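Local coordinates for glycosyl hydrolases family 2, sugar binding domain protein (Bacteroides uniformis str. 3978 T3 ii, PDB 6D1P) that is a gut-bacterial beta-glucuronidase of glycosyl hydrolase family 2, probably hydrolysing O-glycosidic bonds to release glucuronic acid, at residues S573-L585 with Y593-K607. Numbering follows the deposited sequence.
Sequences SLFWTFKDFSTPL and YVNQKGVVQRDGTPK. With NA (sodium ion), chain C.
The carboxylate of D580 is gripped from several directions by 593-607. Its OD1 accepts from K607 NZ at 2.8 Å, a salt bridge on the syn lone pair, and from G598 N at 3.0 Å, nearly along the C-O axis but with a bent N-H...O angle of 139°. OD2 takes two waters, one also held by Q596 NE2 and the other by R602 N, so both oxygens of this buried acid are satisfied. K607 NZ additionally donates to G598 O. With CG beside its own backbone N (chi1 -73°), D580 points its carboxylate into the loop Q596-G598, toward K607, while its backbone O binds sodium at 2.7 Å together with D333.

F578 O accepts from both V599 N (2.7 Å) and V600 N, and D580 N donates almost straight to V600 O (3.0 Å). T577 N, after a cis W576-T577 peptide familiar in related barrel glycosidases, donates to K597 O. In the antiparallel F581/N595 pair, N595 N meets F581 O at 2.7 Å; T583 N reaches Y593 O at 2.8 Å. N595 CB sits over one face of the F581 ring, 3.7 Å from its centroid, amide and ring planes 20° apart; OD1 accepts from K597 N in an Asx turn and ND2 bonds D183.

Within the family 2 TIM barrel domain, hairpin 581-582/594-595 follows strand 572-574, which runs parallel beside 321-329; F578, V599 and V600 pack against helix 609-617, and F578 also meets helix 343-356.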
loop_
_atom_site.group_PDB
_atom_site.type_symbol
_atom_site.label_atom_id
_atom_site.label_comp_id
_atom_site.label_asym_id
_atom_site.label_seq_id
_atom_site.Cartn_x
_atom_site.Cartn_y
_atom_site.Cartn_z
ATOM N N SER A 573 37.057 -17.799 6.755
ATOM C CA SER A 573 36.237 -16.627 6.496
ATOM C C SER A 573 34.896 -17.040 5.907
ATOM O O SER A 573 34.694 -18.190 5.499
ATOM C CB SER A 573 36.933 -15.663 5.553
ATOM O OG SER A 573 36.979 -16.239 4.267
ATOM N N LEU A 574 33.972 -16.068 5.869
ATOM C CA LEU A 574 32.703 -16.183 5.154
ATOM C C LEU A 574 32.566 -14.953 4.276
ATOM O O LEU A 574 32.424 -13.837 4.791
ATOM C CB LEU A 574 31.520 -16.282 6.115
ATOM C CG LEU A 574 31.711 -17.276 7.260
ATOM C CD1 LEU A 574 32.064 -16.547 8.574
ATOM C CD2 LEU A 574 30.490 -18.148 7.432
ATOM N N PHE A 575 32.611 -15.130 2.959
ATOM C CA PHE A 575 32.366 -13.970 2.122
ATOM C C PHE A 575 30.884 -13.622 2.165
ATOM O O PHE A 575 30.034 -14.463 2.470
ATOM C CB PHE A 575 32.868 -14.185 0.688
ATOM C CG PHE A 575 32.018 -15.103 -0.158
ATOM C CD1 PHE A 575 32.302 -16.468 -0.229
ATOM C CD2 PHE A 575 30.989 -14.590 -0.958
ATOM C CE1 PHE A 575 31.546 -17.317 -1.050
ATOM C CE2 PHE A 575 30.213 -15.423 -1.766
ATOM C CZ PHE A 575 30.495 -16.785 -1.823
ATOM N N TRP A 576 30.587 -12.345 1.943
ATOM C CA TRP A 576 29.218 -11.835 1.892
ATOM C C TRP A 576 28.985 -11.405 0.453
ATOM O O TRP A 576 29.559 -10.409 0.002
ATOM C CB TRP A 576 29.014 -10.675 2.866
ATOM C CG TRP A 576 27.597 -10.125 2.891
ATOM C CD1 TRP A 576 27.023 -9.294 1.977
ATOM C CD2 TRP A 576 26.597 -10.391 3.879
ATOM N NE1 TRP A 576 25.720 -9.042 2.322
ATOM C CE2 TRP A 576 25.430 -9.700 3.487
ATOM C CE3 TRP A 576 26.577 -11.146 5.061
ATOM C CZ2 TRP A 576 24.250 -9.718 4.247
ATOM C CZ3 TRP A 576 25.407 -11.184 5.809
ATOM C CH2 TRP A 576 24.252 -10.472 5.396
ATOM N N THR A 577 28.157 -12.145 -0.271
ATOM C CA THR A 577 27.292 -13.191 0.252
ATOM C C THR A 577 27.044 -14.122 -0.921
ATOM O O THR A 577 27.522 -13.847 -2.038
ATOM C CB THR A 577 25.938 -12.614 0.823
ATOM O OG1 THR A 577 25.174 -13.662 1.438
ATOM C CG2 THR A 577 25.105 -11.933 -0.268
ATOM N N PHE A 578 26.316 -15.223 -0.706
ATOM C CA PHE A 578 26.156 -16.189 -1.795
ATOM C C PHE A 578 25.333 -15.610 -2.940
ATOM O O PHE A 578 25.723 -15.716 -4.114
ATOM C CB PHE A 578 25.513 -17.479 -1.290
ATOM C CG PHE A 578 25.281 -18.495 -2.381
ATOM C CD1 PHE A 578 26.358 -19.082 -3.046
ATOM C CD2 PHE A 578 23.988 -18.859 -2.751
ATOM C CE1 PHE A 578 26.146 -20.021 -4.078
ATOM C CE2 PHE A 578 23.762 -19.787 -3.762
ATOM C CZ PHE A 578 24.839 -20.370 -4.440
ATOM N N LYS A 579 24.197 -14.983 -2.613
ATOM C CA LYS A 579 23.162 -14.635 -3.578
ATOM C C LYS A 579 22.710 -13.189 -3.404
ATOM O O LYS A 579 22.479 -12.738 -2.278
ATOM C CB LYS A 579 21.964 -15.585 -3.421
ATOM C CG LYS A 579 20.934 -15.503 -4.535
ATOM C CD LYS A 579 19.955 -16.680 -4.461
ATOM C CE LYS A 579 19.007 -16.512 -3.260
ATOM N NZ LYS A 579 18.559 -17.853 -2.838
ATOM N N ASP A 580 22.600 -12.469 -4.524
ATOM C CA ASP A 580 21.953 -11.163 -4.542
ATOM C C ASP A 580 20.644 -11.226 -3.777
ATOM O O ASP A 580 19.853 -12.153 -3.963
ATOM C CB ASP A 580 21.680 -10.725 -5.984
ATOM C CG ASP A 580 22.928 -10.313 -6.724
ATOM O OD1 ASP A 580 24.023 -10.414 -6.132
ATOM O OD2 ASP A 580 22.809 -9.884 -7.908
ATOM N N PHE A 581 20.409 -10.242 -2.917
ATOM C CA PHE A 581 19.203 -10.242 -2.106
ATOM C C PHE A 581 18.693 -8.816 -1.980
ATOM O O PHE A 581 19.430 -7.848 -2.186
ATOM C CB PHE A 581 19.466 -10.848 -0.726
ATOM C CG PHE A 581 20.319 -9.979 0.142
ATOM C CD1 PHE A 581 21.701 -10.063 0.074
ATOM C CD2 PHE A 581 19.736 -9.040 1.008
ATOM C CE1 PHE A 581 22.496 -9.251 0.859
ATOM C CE2 PHE A 581 20.522 -8.228 1.788
ATOM C CZ PHE A 581 21.913 -8.336 1.731
ATOM N N SER A 582 17.411 -8.693 -1.654
ATOM C CA SER A 582 16.800 -7.374 -1.575
ATOM C C SER A 582 17.148 -6.675 -0.264
ATOM O O SER A 582 17.158 -7.287 0.811
ATOM C CB SER A 582 15.287 -7.474 -1.686
ATOM O OG SER A 582 14.688 -6.187 -1.524
ATOM N N THR A 583 17.415 -5.373 -0.359
ATOM C CA THR A 583 17.646 -4.562 0.805
ATOM C C THR A 583 16.923 -3.238 0.630
ATOM O O THR A 583 16.925 -2.675 -0.476
ATOM C CB THR A 583 19.134 -4.300 1.039
ATOM O OG1 THR A 583 19.266 -3.299 2.051
ATOM C CG2 THR A 583 19.797 -3.822 -0.238
ATOM N N PRO A 584 16.302 -2.715 1.692
ATOM C CA PRO A 584 15.561 -1.456 1.550
ATOM C C PRO A 584 16.473 -0.259 1.449
ATOM O O PRO A 584 15.997 0.832 1.110
ATOM C CB PRO A 584 14.705 -1.396 2.829
ATOM C CG PRO A 584 15.512 -2.177 3.836
ATOM C CD PRO A 584 16.248 -3.243 3.066
ATOM N N LEU A 585 17.769 -0.442 1.725
ATOM C CA LEU A 585 18.703 0.658 1.916
ATOM C C LEU A 585 19.325 1.163 0.628
ATOM O O LEU A 585 19.940 2.230 0.636
ATOM C CB LEU A 585 19.827 0.231 2.859
ATOM C CG LEU A 585 19.422 -0.269 4.238
ATOM C CD1 LEU A 585 20.660 -0.379 5.067
ATOM C CD2 LEU A 585 18.371 0.662 4.899
ATOM N N TYR A 593 17.298 -1.560 -4.989
ATOM C CA TYR A 593 16.913 -2.322 -3.805
ATOM C C TYR A 593 17.476 -3.759 -3.782
ATOM O O TYR A 593 16.948 -4.633 -3.068
ATOM C CB TYR A 593 15.388 -2.341 -3.662
ATOM C CG TYR A 593 14.778 -0.966 -3.439
ATOM C CD1 TYR A 593 14.998 -0.279 -2.242
ATOM C CD2 TYR A 593 13.975 -0.358 -4.412
ATOM C CE1 TYR A 593 14.437 0.981 -2.007
ATOM C CE2 TYR A 593 13.398 0.918 -4.189
ATOM C CZ TYR A 593 13.642 1.571 -2.975
ATOM O OH TYR A 593 13.098 2.809 -2.721
ATOM N N VAL A 594 18.548 -4.044 -4.518
ATOM C CA VAL A 594 19.189 -5.355 -4.451
ATOM C C VAL A 594 20.636 -5.169 -4.019
ATOM O O VAL A 594 21.374 -4.365 -4.601
ATOM C CB VAL A 594 19.083 -6.128 -5.773
ATOM C CG1 VAL A 594 19.930 -7.420 -5.712
ATOM C CG2 VAL A 594 17.643 -6.495 -6.002
ATOM N N ASN A 595 21.013 -5.846 -2.950
ATOM C CA ASN A 595 22.420 -5.949 -2.582
ATOM C C ASN A 595 23.057 -6.929 -3.563
ATOM O O ASN A 595 22.669 -8.098 -3.612
ATOM C CB ASN A 595 22.519 -6.403 -1.132
ATOM C CG ASN A 595 23.955 -6.513 -0.632
ATOM O OD1 ASN A 595 24.813 -7.156 -1.250
ATOM N ND2 ASN A 595 24.217 -5.882 0.510
ATOM N N GLN A 596 23.963 -6.445 -4.413
ATOM C CA GLN A 596 24.514 -7.257 -5.496
ATOM C C GLN A 596 25.872 -7.891 -5.153
ATOM O O GLN A 596 26.706 -8.101 -6.039
ATOM C CB GLN A 596 24.597 -6.415 -6.767
ATOM C CG GLN A 596 23.173 -5.913 -7.168
ATOM C CD GLN A 596 23.169 -4.954 -8.358
ATOM O OE1 GLN A 596 23.067 -3.729 -8.190
ATOM N NE2 GLN A 596 23.264 -5.504 -9.561
ATOM N N LYS A 597 26.100 -8.246 -3.887
ATOM C CA LYS A 597 27.343 -8.908 -3.508
ATOM C C LYS A 597 27.282 -10.429 -3.636
ATOM O O LYS A 597 28.186 -11.111 -3.137
ATOM C CB LYS A 597 27.719 -8.529 -2.086
ATOM C CG LYS A 597 28.181 -7.096 -1.933
ATOM C CD LYS A 597 28.460 -6.791 -0.445
ATOM C CE LYS A 597 28.929 -5.356 -0.247
ATOM N NZ LYS A 597 27.853 -4.340 -0.449
ATOM N N GLY A 598 26.244 -10.976 -4.271
ATOM C CA GLY A 598 26.179 -12.407 -4.461
ATOM C C GLY A 598 27.145 -12.879 -5.532
ATOM O O GLY A 598 27.646 -12.103 -6.345
ATOM N N VAL A 599 27.441 -14.181 -5.536
ATOM C CA VAL A 599 28.060 -14.764 -6.721
ATOM C C VAL A 599 27.025 -15.408 -7.629
ATOM O O VAL A 599 27.383 -15.973 -8.675
ATOM C CB VAL A 599 29.191 -15.760 -6.371
ATOM C CG1 VAL A 599 30.415 -14.997 -5.903
ATOM C CG2 VAL A 599 28.758 -16.763 -5.301
ATOM N N VAL A 600 25.744 -15.327 -7.264
ATOM C CA VAL A 600 24.641 -15.743 -8.119
ATOM C C VAL A 600 23.541 -14.706 -7.966
ATOM O O VAL A 600 23.423 -14.045 -6.926
ATOM C CB VAL A 600 24.083 -17.153 -7.782
ATOM C CG1 VAL A 600 25.196 -18.212 -7.692
ATOM C CG2 VAL A 600 23.277 -17.123 -6.508
ATOM N N GLN A 601 22.725 -14.582 -9.014
ATOM C CA GLN A 601 21.638 -13.611 -9.051
ATOM C C GLN A 601 20.549 -14.006 -8.064
ATOM O O GLN A 601 20.535 -15.115 -7.520
ATOM C CB GLN A 601 21.051 -13.515 -10.459
ATOM C CG GLN A 601 21.949 -12.832 -11.447
ATOM C CD GLN A 601 21.270 -12.617 -12.770
ATOM O OE1 GLN A 601 20.117 -12.141 -12.828
ATOM N NE2 GLN A 601 21.962 -12.975 -13.853
ATOM N N ARG A 602 19.595 -13.098 -7.875
ATOM C CA ARG A 602 18.567 -13.318 -6.865
ATOM C C ARG A 602 17.668 -14.506 -7.196
ATOM O O ARG A 602 17.044 -15.059 -6.282
ATOM C CB ARG A 602 17.746 -12.045 -6.687
ATOM C CG ARG A 602 16.843 -12.048 -5.474
ATOM C CD ARG A 602 16.376 -10.645 -5.143
ATOM N NE ARG A 602 15.544 -10.666 -3.961
ATOM C CZ ARG A 602 14.236 -10.438 -3.958
ATOM N NH1 ARG A 602 13.586 -10.137 -5.082
ATOM N NH2 ARG A 602 13.579 -10.496 -2.816
ATOM N N ASP A 603 17.620 -14.942 -8.464
ATOM C CA ASP A 603 16.881 -16.151 -8.817
ATOM C C ASP A 603 17.760 -17.398 -8.818
ATOM O O ASP A 603 17.294 -18.471 -9.218
ATOM C CB ASP A 603 16.182 -15.986 -10.182
ATOM C CG ASP A 603 17.165 -15.868 -11.363
ATOM O OD1 ASP A 603 18.389 -15.909 -11.141
ATOM O OD2 ASP A 603 16.704 -15.731 -12.530
ATOM N N GLY A 604 19.019 -17.279 -8.394
ATOM C CA GLY A 604 19.930 -18.399 -8.405
ATOM C C GLY A 604 20.746 -18.544 -9.667
ATOM O O GLY A 604 21.555 -19.468 -9.753
ATOM N N THR A 605 20.565 -17.676 -10.645
ATOM C CA THR A 605 21.385 -17.741 -11.844
ATOM C C THR A 605 22.820 -17.406 -11.466
ATOM O O THR A 605 23.067 -16.323 -10.922
ATOM C CB THR A 605 20.886 -16.779 -12.922
ATOM O OG1 THR A 605 19.476 -16.979 -13.153
ATOM C CG2 THR A 605 21.662 -17.001 -14.214
ATOM N N PRO A 606 23.787 -18.285 -11.736
ATOM C CA PRO A 606 25.175 -18.009 -11.333
ATOM C C PRO A 606 25.811 -16.858 -12.099
ATOM O O PRO A 606 25.688 -16.756 -13.320
ATOM C CB PRO A 606 25.899 -19.330 -11.629
ATOM C CG PRO A 606 24.806 -20.377 -11.584
ATOM C CD PRO A 606 23.557 -19.704 -12.057
ATOM N N LYS A 607 26.487 -15.979 -11.358
ATOM C CA LYS A 607 27.458 -15.077 -11.951
ATOM C C LYS A 607 28.746 -15.847 -12.238
ATOM O O LYS A 607 28.940 -16.970 -11.777
ATOM C CB LYS A 607 27.767 -13.899 -11.018
ATOM C CG LYS A 607 26.551 -13.152 -10.465
ATOM C CD LYS A 607 26.992 -11.957 -9.632
ATOM C CE LYS A 607 25.806 -11.296 -8.921
ATOM N NZ LYS A 607 26.178 -10.247 -7.903
HETATM NA NA NA C . 18.699 -13.833 -2.253
HETATM O O HOH W 1 30.930 -10.318 -2.376
HETATM O O HOH W 2 23.856 -8.474 -9.920
HETATM O O HOH W 3 20.212 -10.452 -9.166
HETATM O O HOH W 4 20.270 -14.782 -0.123
#